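Local coordinates for glutathione S-transferase (Bombyx mori, PDB 4E8H), which binds glutathione and, as a homodimeric member of the glutathione transferase family, probably conjugates it through its sulfur to electrophilic substrates, at residues 199-202 and 203-207; 127-130 and 131-134; 60-64 and 65-69; 96-99 and 100-104. All blocks are in the same frame, centred on the assembly; numbering follows the deposited sequence.

Contact 1: residues 199-202 and 203-207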
loop_
_atom_site.group_PDB
_atom_site.type_symbol
_atom_site.label_atom_id
_atom_site.label_comp_id
_atom_site.label_asym_id
_atom_site.label_seq_id
_atom_site.Cartn_x
_atom_site.Cartn_y
_atom_site.Cartn_z
ATOM N N TYR B 199 21.210 -11.837 -8.740
ATOM C CA TYR B 199 20.946 -11.063 -7.528
ATOM C C TYR B 199 20.307 -11.882 -6.403
ATOM O O TYR B 199 19.517 -11.362 -5.610
ATOM C CB TYR B 199 20.102 -9.830 -7.869
ATOM C CG TYR B 199 20.759 -8.907 -8.874
ATOM C CD1 TYR B 199 21.883 -8.155 -8.526
ATOM C CD2 TYR B 199 20.263 -8.788 -10.172
ATOM C CE1 TYR B 199 22.494 -7.307 -9.440
ATOM C CE2 TYR B 199 20.868 -7.940 -11.098
ATOM C CZ TYR B 199 21.983 -7.203 -10.723
ATOM O OH TYR B 199 22.588 -6.362 -11.628
ATOM N N GLY B 200 20.658 -13.165 -6.338
ATOM C CA GLY B 200 20.263 -14.023 -5.225
ATOM C C GLY B 200 18.844 -14.559 -5.259
ATOM O O GLY B 200 18.268 -14.853 -4.208
ATOM N N TYR B 201 18.283 -14.707 -6.457
ATOM C CA TYR B 201 16.920 -15.213 -6.584
ATOM C C TYR B 201 16.735 -16.581 -5.905
ATOM O O TYR B 201 15.756 -16.784 -5.185
ATOM C CB TYR B 201 16.449 -15.254 -8.044
ATOM C CG TYR B 201 15.063 -15.838 -8.172
ATOM C CD1 TYR B 201 14.883 -17.158 -8.570
ATOM C CD2 TYR B 201 13.935 -15.085 -7.848
ATOM C CE1 TYR B 201 13.620 -17.709 -8.668
ATOM C CE2 TYR B 201 12.662 -15.630 -7.941
ATOM C CZ TYR B 201 12.513 -16.944 -8.349
ATOM O OH TYR B 201 11.259 -17.498 -8.448
ATOM N N ASP B 202 17.671 -17.504 -6.133
ATOM C CA ASP B 202 17.592 -18.840 -5.530
ATOM C C ASP B 202 17.811 -18.819 -4.025
ATOM O O ASP B 202 17.033 -19.413 -3.278
ATOM C CB ASP B 202 18.580 -19.820 -6.170
ATOM C CG ASP B 202 18.412 -21.249 -5.651
ATOM O OD1 ASP B 202 17.779 -22.067 -6.350
ATOM O OD2 ASP B 202 18.900 -21.552 -4.538
ATOM N N GLU B 203 18.874 -18.153 -3.584
ATOM C CA GLU B 203 19.233 -18.154 -2.168
ATOM C C GLU B 203 18.232 -17.389 -1.294
ATOM O O GLU B 203 18.082 -17.700 -0.112
ATOM C CB GLU B 203 20.669 -17.653 -1.951
ATOM C CG GLU B 203 20.931 -16.229 -2.409
ATOM C CD GLU B 203 22.409 -15.896 -2.460
ATOM O OE1 GLU B 203 22.988 -15.938 -3.566
ATOM O OE2 GLU B 203 22.994 -15.594 -1.397
ATOM N N ILE B 204 17.544 -16.408 -1.876
ATOM C CA ILE B 204 16.550 -15.627 -1.137
ATOM C C ILE B 204 15.124 -16.145 -1.355
ATOM O O ILE B 204 14.474 -16.594 -0.407
ATOM C CB ILE B 204 16.627 -14.104 -1.468
ATOM C CG1 ILE B 204 18.004 -13.537 -1.097
ATOM C CG2 ILE B 204 15.515 -13.329 -0.749
ATOM C CD1 ILE B 204 18.343 -12.217 -1.777
ATOM N N ASP B 205 14.651 -16.090 -2.600
ATOM C CA ASP B 205 13.236 -16.320 -2.899
ATOM C C ASP B 205 12.850 -17.796 -2.962
ATOM O O ASP B 205 11.876 -18.209 -2.330
ATOM C CB ASP B 205 12.818 -15.597 -4.185
ATOM C CG ASP B 205 11.373 -15.123 -4.147
ATOM O OD1 ASP B 205 10.791 -15.055 -3.042
ATOM O OD2 ASP B 205 10.821 -14.800 -5.220
ATOM N N VAL B 206 13.607 -18.578 -3.731
ATOM C CA VAL B 206 13.354 -20.013 -3.868
ATOM C C VAL B 206 13.515 -20.724 -2.520
ATOM O O VAL B 206 12.666 -21.533 -2.139
ATOM C CB VAL B 206 14.250 -20.661 -4.961
ATOM C CG1 VAL B 206 14.081 -22.178 -4.990
ATOM C CG2 VAL B 206 13.930 -20.077 -6.326
ATOM N N THR B 207 14.591 -20.400 -1.801
ATOM C CA THR B 207 14.849 -20.957 -0.470
ATOM C C THR B 207 13.728 -20.604 0.512
ATOM O O THR B 207 13.246 -21.474 1.241
ATOM C CB THR B 207 16.228 -20.504 0.081
ATOM O OG1 THR B 207 17.261 -20.892 -0.834
ATOM C CG2 THR B 207 16.517 -21.131 1.445
#

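Contact 2: residues 127-130 and 131-134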
loop_
_atom_site.group_PDB
_atom_site.type_symbol
_atom_site.label_atom_id
_atom_site.label_comp_id
_atom_site.label_asym_id
_atom_site.label_seq_id
_atom_site.Cartn_x
_atom_site.Cartn_y
_atom_site.Cartn_z
ATOM N N ALA B 127 -8.702 -26.694 5.507
ATOM C CA ALA B 127 -8.819 -27.098 4.114
ATOM C C ALA B 127 -8.777 -25.902 3.168
ATOM O O ALA B 127 -9.053 -24.766 3.561
ATOM C CB ALA B 127 -10.093 -27.903 3.902
ATOM N N TYR B 128 -8.413 -26.185 1.924
ATOM C CA TYR B 128 -8.419 -25.221 0.835
ATOM C C TYR B 128 -9.848 -24.723 0.596
ATOM O O TYR B 128 -10.771 -25.519 0.402
ATOM C CB TYR B 128 -7.824 -25.907 -0.401
ATOM C CG TYR B 128 -7.994 -25.214 -1.730
ATOM C CD1 TYR B 128 -6.973 -24.427 -2.263
ATOM C CD2 TYR B 128 -9.154 -25.390 -2.484
ATOM C CE1 TYR B 128 -7.119 -23.807 -3.501
ATOM C CE2 TYR B 128 -9.311 -24.775 -3.715
ATOM C CZ TYR B 128 -8.290 -23.987 -4.218
ATOM O OH TYR B 128 -8.444 -23.382 -5.443
ATOM N N ASP B 129 -10.020 -23.405 0.634
ATOM C CA ASP B 129 -11.334 -22.781 0.509
ATOM C C ASP B 129 -11.465 -22.137 -0.870
ATOM O O ASP B 129 -10.799 -21.139 -1.163
ATOM C CB ASP B 129 -11.522 -21.750 1.631
ATOM C CG ASP B 129 -12.912 -21.122 1.648
ATOM O OD1 ASP B 129 -13.640 -21.189 0.635
ATOM O OD2 ASP B 129 -13.277 -20.546 2.694
ATOM N N GLN B 130 -12.328 -22.716 -1.705
ATOM C CA GLN B 130 -12.505 -22.291 -3.099
ATOM C C GLN B 130 -13.058 -20.869 -3.246
ATOM O O GLN B 130 -12.799 -20.199 -4.248
ATOM C CB GLN B 130 -13.386 -23.297 -3.857
ATOM C CG GLN B 130 -13.516 -23.041 -5.363
ATOM C CD GLN B 130 -12.176 -23.000 -6.077
ATOM O OE1 GLN B 130 -11.435 -23.982 -6.092
ATOM N NE2 GLN B 130 -11.865 -21.860 -6.683
ATOM N N GLU B 131 -13.816 -20.420 -2.248
ATOM C CA GLU B 131 -14.318 -19.049 -2.210
ATOM C C GLU B 131 -13.160 -18.055 -2.133
ATOM O O GLU B 131 -13.127 -17.064 -2.866
ATOM C CB GLU B 131 -15.257 -18.863 -1.015
ATOM C CG GLU B 131 -16.074 -17.578 -1.041
ATOM C CD GLU B 131 -17.211 -17.612 -2.051
ATOM O OE1 GLU B 131 -17.628 -18.716 -2.466
ATOM O OE2 GLU B 131 -17.696 -16.524 -2.424
ATOM N N LYS B 132 -12.213 -18.340 -1.240
ATOM C CA LYS B 132 -11.024 -17.511 -1.059
ATOM C C LYS B 132 -10.086 -17.644 -2.254
ATOM O O LYS B 132 -9.450 -16.667 -2.661
ATOM C CB LYS B 132 -10.303 -17.881 0.240
ATOM C CG LYS B 132 -11.106 -17.596 1.501
ATOM C CD LYS B 132 -10.508 -18.297 2.710
ATOM C CE LYS B 132 -11.383 -18.138 3.945
ATOM N NZ LYS B 132 -11.354 -16.752 4.491
ATOM N N ALA B 133 -10.010 -18.850 -2.813
ATOM C CA ALA B 133 -9.253 -19.093 -4.037
ATOM C C ALA B 133 -9.797 -18.259 -5.194
ATOM O O ALA B 133 -9.025 -17.637 -5.922
ATOM C CB ALA B 133 -9.266 -20.565 -4.389
ATOM N N ASP B 134 -11.123 -18.233 -5.344
ATOM C CA ASP B 134 -11.774 -17.443 -6.395
ATOM C C ASP B 134 -11.325 -15.983 -6.382
ATOM O O ASP B 134 -11.037 -15.412 -7.436
ATOM C CB ASP B 134 -13.300 -17.521 -6.279
ATOM C CG ASP B 134 -13.861 -18.858 -6.735
ATOM O OD1 ASP B 134 -13.100 -19.689 -7.273
ATOM O OD2 ASP B 134 -15.076 -19.075 -6.546
#

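Contact 3: residues 60-64 and 65-69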
loop_
_atom_site.group_PDB
_atom_site.type_symbol
_atom_site.label_atom_id
_atom_site.label_comp_id
_atom_site.label_asym_id
_atom_site.label_seq_id
_atom_site.Cartn_x
_atom_site.Cartn_y
_atom_site.Cartn_z
ATOM N N THR B 60 12.056 -4.924 9.523
ATOM C CA THR B 60 12.328 -3.583 10.016
ATOM C C THR B 60 13.762 -3.240 9.627
ATOM O O THR B 60 14.693 -4.011 9.882
ATOM C CB THR B 60 12.087 -3.460 11.542
ATOM O OG1 THR B 60 10.703 -3.707 11.826
ATOM C CG2 THR B 60 12.447 -2.068 12.048
ATOM N N MET B 61 13.921 -2.093 8.979
ATOM C CA MET B 61 15.221 -1.629 8.523
ATOM C C MET B 61 15.811 -0.616 9.500
ATOM O O MET B 61 15.101 0.260 9.999
ATOM C CB MET B 61 15.089 -1.001 7.135
ATOM C CG MET B 61 16.393 -0.491 6.554
ATOM S SD MET B 61 16.162 0.843 5.368
ATOM C CE MET B 61 15.814 2.219 6.467
ATOM N N ASP B 62 17.110 -0.751 9.768
ATOM C CA ASP B 62 17.879 0.265 10.488
ATOM C C ASP B 62 19.061 0.718 9.628
ATOM O O ASP B 62 20.115 0.071 9.604
ATOM C CB ASP B 62 18.347 -0.255 11.858
ATOM C CG ASP B 62 19.251 0.737 12.605
ATOM O OD1 ASP B 62 19.481 1.871 12.125
ATOM O OD2 ASP B 62 19.741 0.369 13.691
ATOM N N ASP B 63 18.862 1.822 8.911
ATOM C CA ASP B 63 19.927 2.468 8.153
ATOM C C ASP B 63 20.610 3.477 9.064
ATOM O O ASP B 63 20.217 4.649 9.123
ATOM C CB ASP B 63 19.377 3.137 6.881
ATOM C CG ASP B 63 20.434 3.933 6.110
ATOM O OD1 ASP B 63 21.649 3.720 6.316
ATOM O OD2 ASP B 63 20.040 4.781 5.282
ATOM N N ASN B 64 21.605 2.995 9.803
ATOM C CA ASN B 64 22.492 3.855 10.574
ATOM C C ASN B 64 21.741 4.820 11.503
ATOM O O ASN B 64 22.075 6.002 11.597
ATOM C CB ASN B 64 23.430 4.600 9.614
ATOM C CG ASN B 64 24.311 3.653 8.808
ATOM O OD1 ASN B 64 25.488 3.497 9.109
ATOM N ND2 ASN B 64 23.740 3.011 7.790
ATOM N N GLY B 65 20.721 4.300 12.183
ATOM C CA GLY B 65 19.902 5.102 13.090
ATOM C C GLY B 65 18.518 5.439 12.558
ATOM O O GLY B 65 17.603 5.716 13.337
ATOM N N PHE B 66 18.365 5.432 11.236
ATOM C CA PHE B 66 17.066 5.674 10.612
ATOM C C PHE B 66 16.280 4.370 10.525
ATOM O O PHE B 66 16.694 3.422 9.849
ATOM C CB PHE B 66 17.224 6.326 9.230
ATOM C CG PHE B 66 15.923 6.539 8.496
ATOM C CD1 PHE B 66 14.941 7.386 9.009
ATOM C CD2 PHE B 66 15.686 5.903 7.279
ATOM C CE1 PHE B 66 13.738 7.585 8.330
ATOM C CE2 PHE B 66 14.487 6.096 6.591
ATOM C CZ PHE B 66 13.511 6.940 7.118
ATOM N N ILE B 67 15.150 4.337 11.227
ATOM C CA ILE B 67 14.292 3.157 11.297
ATOM C C ILE B 67 13.138 3.255 10.304
ATOM O O ILE B 67 12.508 4.306 10.175
ATOM C CB ILE B 67 13.711 2.953 12.727
ATOM C CG1 ILE B 67 14.796 3.113 13.807
ATOM C CG2 ILE B 67 12.985 1.608 12.839
ATOM C CD1 ILE B 67 15.948 2.097 13.747
ATOM N N LEU B 68 12.869 2.152 9.607
ATOM C CA LEU B 68 11.733 2.065 8.694
ATOM C C LEU B 68 11.177 0.644 8.651
ATOM O O LEU B 68 11.936 -0.329 8.675
ATOM C CB LEU B 68 12.153 2.514 7.288
ATOM C CG LEU B 68 11.119 2.680 6.170
ATOM C CD1 LEU B 68 10.148 3.824 6.461
ATOM C CD2 LEU B 68 11.828 2.910 4.846
ATOM N N TRP B 69 9.852 0.529 8.603
ATOM C CA TRP B 69 9.203 -0.751 8.327
ATOM C C TRP B 69 8.184 -0.601 7.183
ATOM O O TRP B 69 8.053 0.484 6.611
ATOM C CB TRP B 69 8.619 -1.388 9.602
ATOM C CG TRP B 69 7.598 -0.555 10.304
ATOM C CD1 TRP B 69 6.245 -0.658 10.185
ATOM C CD2 TRP B 69 7.841 0.504 11.242
ATOM N NE1 TRP B 69 5.626 0.272 10.983
ATOM C CE2 TRP B 69 6.581 1.000 11.642
ATOM C CE3 TRP B 69 8.999 1.085 11.780
ATOM C CZ2 TRP B 69 6.441 2.052 12.558
ATOM C CZ3 TRP B 69 8.860 2.134 12.691
ATOM C CH2 TRP B 69 7.587 2.605 13.069
#

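Contact 4: residues 96-99 and 100-104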
loop_
_atom_site.group_PDB
_atom_site.type_symbol
_atom_site.label_atom_id
_atom_site.label_comp_id
_atom_site.label_asym_id
_atom_site.label_seq_id
_atom_site.Cartn_x
_atom_site.Cartn_y
_atom_site.Cartn_z
ATOM N N ARG B 96 6.584 6.779 -12.226
ATOM C CA ARG B 96 6.542 6.544 -10.782
ATOM C C ARG B 96 5.128 6.191 -10.315
ATOM O O ARG B 96 4.955 5.299 -9.483
ATOM C CB ARG B 96 7.067 7.761 -10.019
ATOM C CG ARG B 96 7.160 7.571 -8.509
ATOM C CD ARG B 96 7.951 8.696 -7.882
ATOM N NE ARG B 96 9.384 8.533 -8.118
ATOM C CZ ARG B 96 10.292 8.370 -7.160
ATOM N NH1 ARG B 96 9.929 8.366 -5.882
ATOM N NH2 ARG B 96 11.570 8.226 -7.480
ATOM N N ALA B 97 4.130 6.888 -10.859
ATOM C CA ALA B 97 2.723 6.665 -10.508
ATOM C C ALA B 97 2.237 5.250 -10.827
ATOM O O ALA B 97 1.526 4.642 -10.023
ATOM C CB ALA B 97 1.831 7.696 -11.186
ATOM N N ILE B 98 2.615 4.741 -12.000
ATOM C CA ILE B 98 2.269 3.375 -12.409
ATOM C C ILE B 98 2.872 2.356 -11.437
ATOM O O ILE B 98 2.186 1.429 -10.999
ATOM C CB ILE B 98 2.707 3.077 -13.872
ATOM C CG1 ILE B 98 2.021 4.046 -14.845
ATOM C CG2 ILE B 98 2.390 1.628 -14.252
ATOM C CD1 ILE B 98 2.602 4.042 -16.260
ATOM N N ILE B 99 4.144 2.547 -11.093
ATOM C CA ILE B 99 4.816 1.693 -10.113
ATOM C C ILE B 99 4.082 1.749 -8.775
ATOM O O ILE B 99 3.847 0.711 -8.154
ATOM C CB ILE B 99 6.305 2.073 -9.931
ATOM C CG1 ILE B 99 7.062 1.884 -11.245
ATOM C CG2 ILE B 99 6.955 1.223 -8.835
ATOM C CD1 ILE B 99 8.360 2.640 -11.312
ATOM N N ASP B 100 3.702 2.954 -8.348
ATOM C CA ASP B 100 2.993 3.117 -7.079
ATOM C C ASP B 100 1.648 2.402 -7.053
ATOM O O ASP B 100 1.285 1.813 -6.032
ATOM C CB ASP B 100 2.850 4.595 -6.700
ATOM C CG ASP B 100 4.154 5.191 -6.195
ATOM O OD1 ASP B 100 5.012 4.432 -5.689
ATOM O OD2 ASP B 100 4.327 6.424 -6.306
ATOM N N GLN B 101 0.924 2.437 -8.172
ATOM C CA GLN B 101 -0.332 1.696 -8.288
ATOM C C GLN B 101 -0.102 0.184 -8.189
ATOM O O GLN B 101 -0.873 -0.516 -7.528
ATOM C CB GLN B 101 -1.085 2.063 -9.573
ATOM C CG GLN B 101 -2.376 1.267 -9.807
ATOM C CD GLN B 101 -2.138 -0.032 -10.560
ATOM O OE1 GLN B 101 -1.399 -0.065 -11.543
ATOM N NE2 GLN B 101 -2.771 -1.110 -10.103
ATOM N N ARG B 102 0.950 -0.309 -8.842
ATOM C CA ARG B 102 1.278 -1.735 -8.801
ATOM C C ARG B 102 1.675 -2.174 -7.389
ATOM O O ARG B 102 1.324 -3.274 -6.959
ATOM C CB ARG B 102 2.372 -2.095 -9.816
ATOM C CG ARG B 102 2.052 -1.753 -11.281
ATOM C CD ARG B 102 0.869 -2.547 -11.842
ATOM N NE ARG B 102 0.892 -2.586 -13.304
ATOM C CZ ARG B 102 -0.043 -2.084 -14.108
ATOM N NH1 ARG B 102 -1.128 -1.499 -13.616
ATOM N NH2 ARG B 102 0.104 -2.186 -15.422
ATOM N N LEU B 103 2.391 -1.304 -6.672
ATOM C CA LEU B 103 2.760 -1.555 -5.275
ATOM C C LEU B 103 1.541 -1.593 -4.349
ATOM O O LEU B 103 1.456 -2.454 -3.471
ATOM C CB LEU B 103 3.790 -0.529 -4.781
ATOM C CG LEU B 103 5.222 -0.655 -5.317
ATOM C CD1 LEU B 103 6.035 0.594 -4.995
ATOM C CD2 LEU B 103 5.920 -1.903 -4.780
ATOM N N ASN B 104 0.608 -0.661 -4.551
ATOM C CA ASN B 104 -0.673 -0.671 -3.841
ATOM C C ASN B 104 -1.543 -1.869 -4.237
ATOM O O ASN B 104 -2.234 -2.445 -3.389
ATOM C CB ASN B 104 -1.430 0.649 -4.041
ATOM C CG ASN B 104 -0.934 1.763 -3.124
ATOM O OD1 ASN B 104 -1.721 2.390 -2.415
ATOM N ND2 ASN B 104 0.373 2.012 -3.134
#

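Contact 1: residues 199-202 and 203-207
The first turns of helix 201-213 begin at Gly200, its N-cap residue, whose O accepts the backbone N-H of Ile204 (Gly200 O to Ile204 N 2.9 Å). Gly200 phi is positive (79°), which residues with a side chain adopt less readily, and a CB would sit tight against Ile204 CD1 and Glu203 CG, the latter 3.6 Å from Gly200 CA. Beyond this point the helix widens into a pi-type turn. Tyr201 O is gripped twice, by Asp205 N at 2.9 Å and by Val206 N at 3.2 Å; the Val206 donor lies in the carbonyl plane, whereas that of Asp205 stands above it. Asp202 O also has two donors, both from Thr207: the backbone N and the hydroxyl, with OG1 2.9 Å from Asp202 O. The Tyr201 side chain leaves with CG opposite the backbone N (chi1 177°), which carries the ring forward along the helix. There Val206 CG2 meets CE1 of Tyr201 at 3.3 Å. From the same side of the ring Asp205 OD2 lies 3.4 Å from Tyr201 CE2, its carboxylate turned 81° from the ring plane. Replacing Tyr201 with an alanine would probably leave a gap beside Val206 CG2 and deprive the Thr170 hydroxyl of its phenol partner. Thr170, on helix 160-174, is also hydrogen-bonded to Asp205 OD2, while Asp205 OD1 makes a salt bridge to Arg19 of helix 16-27. The carboxylate thus ties the two helices together, as Ile204 packs on Met23 of helix 16-27 and Tyr201 rests against Phe189 and Leu196 of helix 183-196.

Contact 2: residues 127-130 and 131-134
The Tyr128 ring and the methyl of Ala133 meet obliquely at the phenol end, where Ala133 CB is 3.6 Å from Tyr128 CZ and closer still to the hydroxyl oxygen. At the ring edge, in its plane, lies Gln130 OE1, 3.1 Å from Tyr128 OH. The other end of the same amide turns to Asp134: Gln130 NE2 donates to Asp134 OD1 over a short 2.6 Å. This donor points within the amide plane but reaches the carboxylate from above, the two planes being 44° apart. A bend at chi2 of Gln130 (57°) curls the chain so that the amide can span both neighbours. These side chains gather at the start of helix 130-146, where Asp129 is the N-cap. Its OD1 accepts from Glu131 N at 3.0 Å, on the anti side and somewhat out of the carboxylate plane, while Asp129 O receives Ala133 N at 2.9 Å. The other carboxylate oxygen borders the aliphatic part of Lys132, with OD2 3.3 Å from Lys132 CE; the ammonium stays farther away, Asp129 OD2 to Lys132 NZ being 4.6 Å. Leu117 of helix 93-124 touches both Tyr128 and Ala133 from the preceding helix.

Contact 3: residues 60-64 and 65-69
Gly65 N donates to Asp62 OD1 at 2.7 Å, nearly along the C-O axis of the carboxylate, so the aspartate side chain braces the turn ahead of it. With chi1 at 175° the carboxylate swings to the carbonyl side, carrying OD1 to this amide. Were Asp62 an alanine, the Gly65 N-H would probably lose this acceptor and the turn its brace. Phe66 comes next and closes the turn through a pair of bonds with Asp63: Phe66 N to Asp63 O and Asp63 N to Phe66 O, each 2.9 Å. This is a type I' turn with Asn64-Gly65 at its corners, a classic sequence for a two-residue beta hairpin, here at the edge of the thioredoxin-like sheet. The ring of Phe66 meets Met61 CE at its CD2, 3.8 Å away. Ile67 reaches to the opposite face, where its CD1 lies 3.8 Å from Asp62 CG and its CG2 touches Thr60 CG2. Leu68 pairs with Met61 through two backbone bonds, Met61 N to Leu68 O at 2.7 Å and Leu68 N to Met61 O at 3.0 Å, and Leu68 CB also packs on Met61 CE. Trp69 sets its CB beside the Thr60 side chain; its NE1 is hydrogen-bonded to Gln55, and its side chain packs on Gln101 of the second subunit, whose Arg94 makes a salt bridge to Asp63 OD2, itself hydrogen-bonded to Tyr77 and Tyr82 of its own chain.

Contact 4: residues 96-99 and 100-104
Four backbone hydrogen bonds run through the contact: Arg96 O accepts from Asp100 N, Ala97 O from Gln101 N and Ile99 O from Leu103 N, each at 2.9 Å, and Ile98 O from Arg102 N at 3.0 Å. This unbroken i to i+4 ladder marks a regular stretch of helix 93-124, the first long helix of the C-terminal domain, which lies at the dimer interface: Ile98 packs on Phe66 and Ala97 on Tyr77 of the second subunit. Apolar packing follows the same spacing. Ile99 and Leu103 lie side by side, with Ile99 CG2 4.0 Å from Leu103 CD1, while Leu103 reaches Thr76 and the glutathione-binding Arg72 of helix 71-82. Of the charged groups, the Arg102 guanidinium has Ile98 CG2 over one face, 4.4 Å from CZ. A bend at chi2 (-65°) turns the Arg102 chain, whose NH1 makes a very short, bent bond to Gln101 OE1 (2.5 Å) and whose NE bonds to Val153 O. Arg96 and Asp100 meet through the aliphatic chain, Arg96 CG to Asp100 OD2 3.8 Å, their charged ends apart: Asp100 OD1 is hydrogen-bonded to Tyr89 OH, and Arg96 NE to Pro90 O.

Overall arrangement
From the N terminus the four contacts follow one another in series, none nesting within or crossing another, and each closes only a short local turn. Contact 3 folds the hairpin that ends the N-terminal sheet. Contact 4 lies near the start of helix 93-124, on the far side of the linker to the C-terminal domain; although about 23 Å apart between centres within the chain, the two meet across the dimer, contact 3 of one subunit packing on helix 93-124 of the other. Contact 2 starts the next helix, 130-146, at the surface and about 37 Å from contact 3 between centres. Contact 1 opens the last helix, 201-213, and ties it back to helix 16-27 of the N-terminal domain.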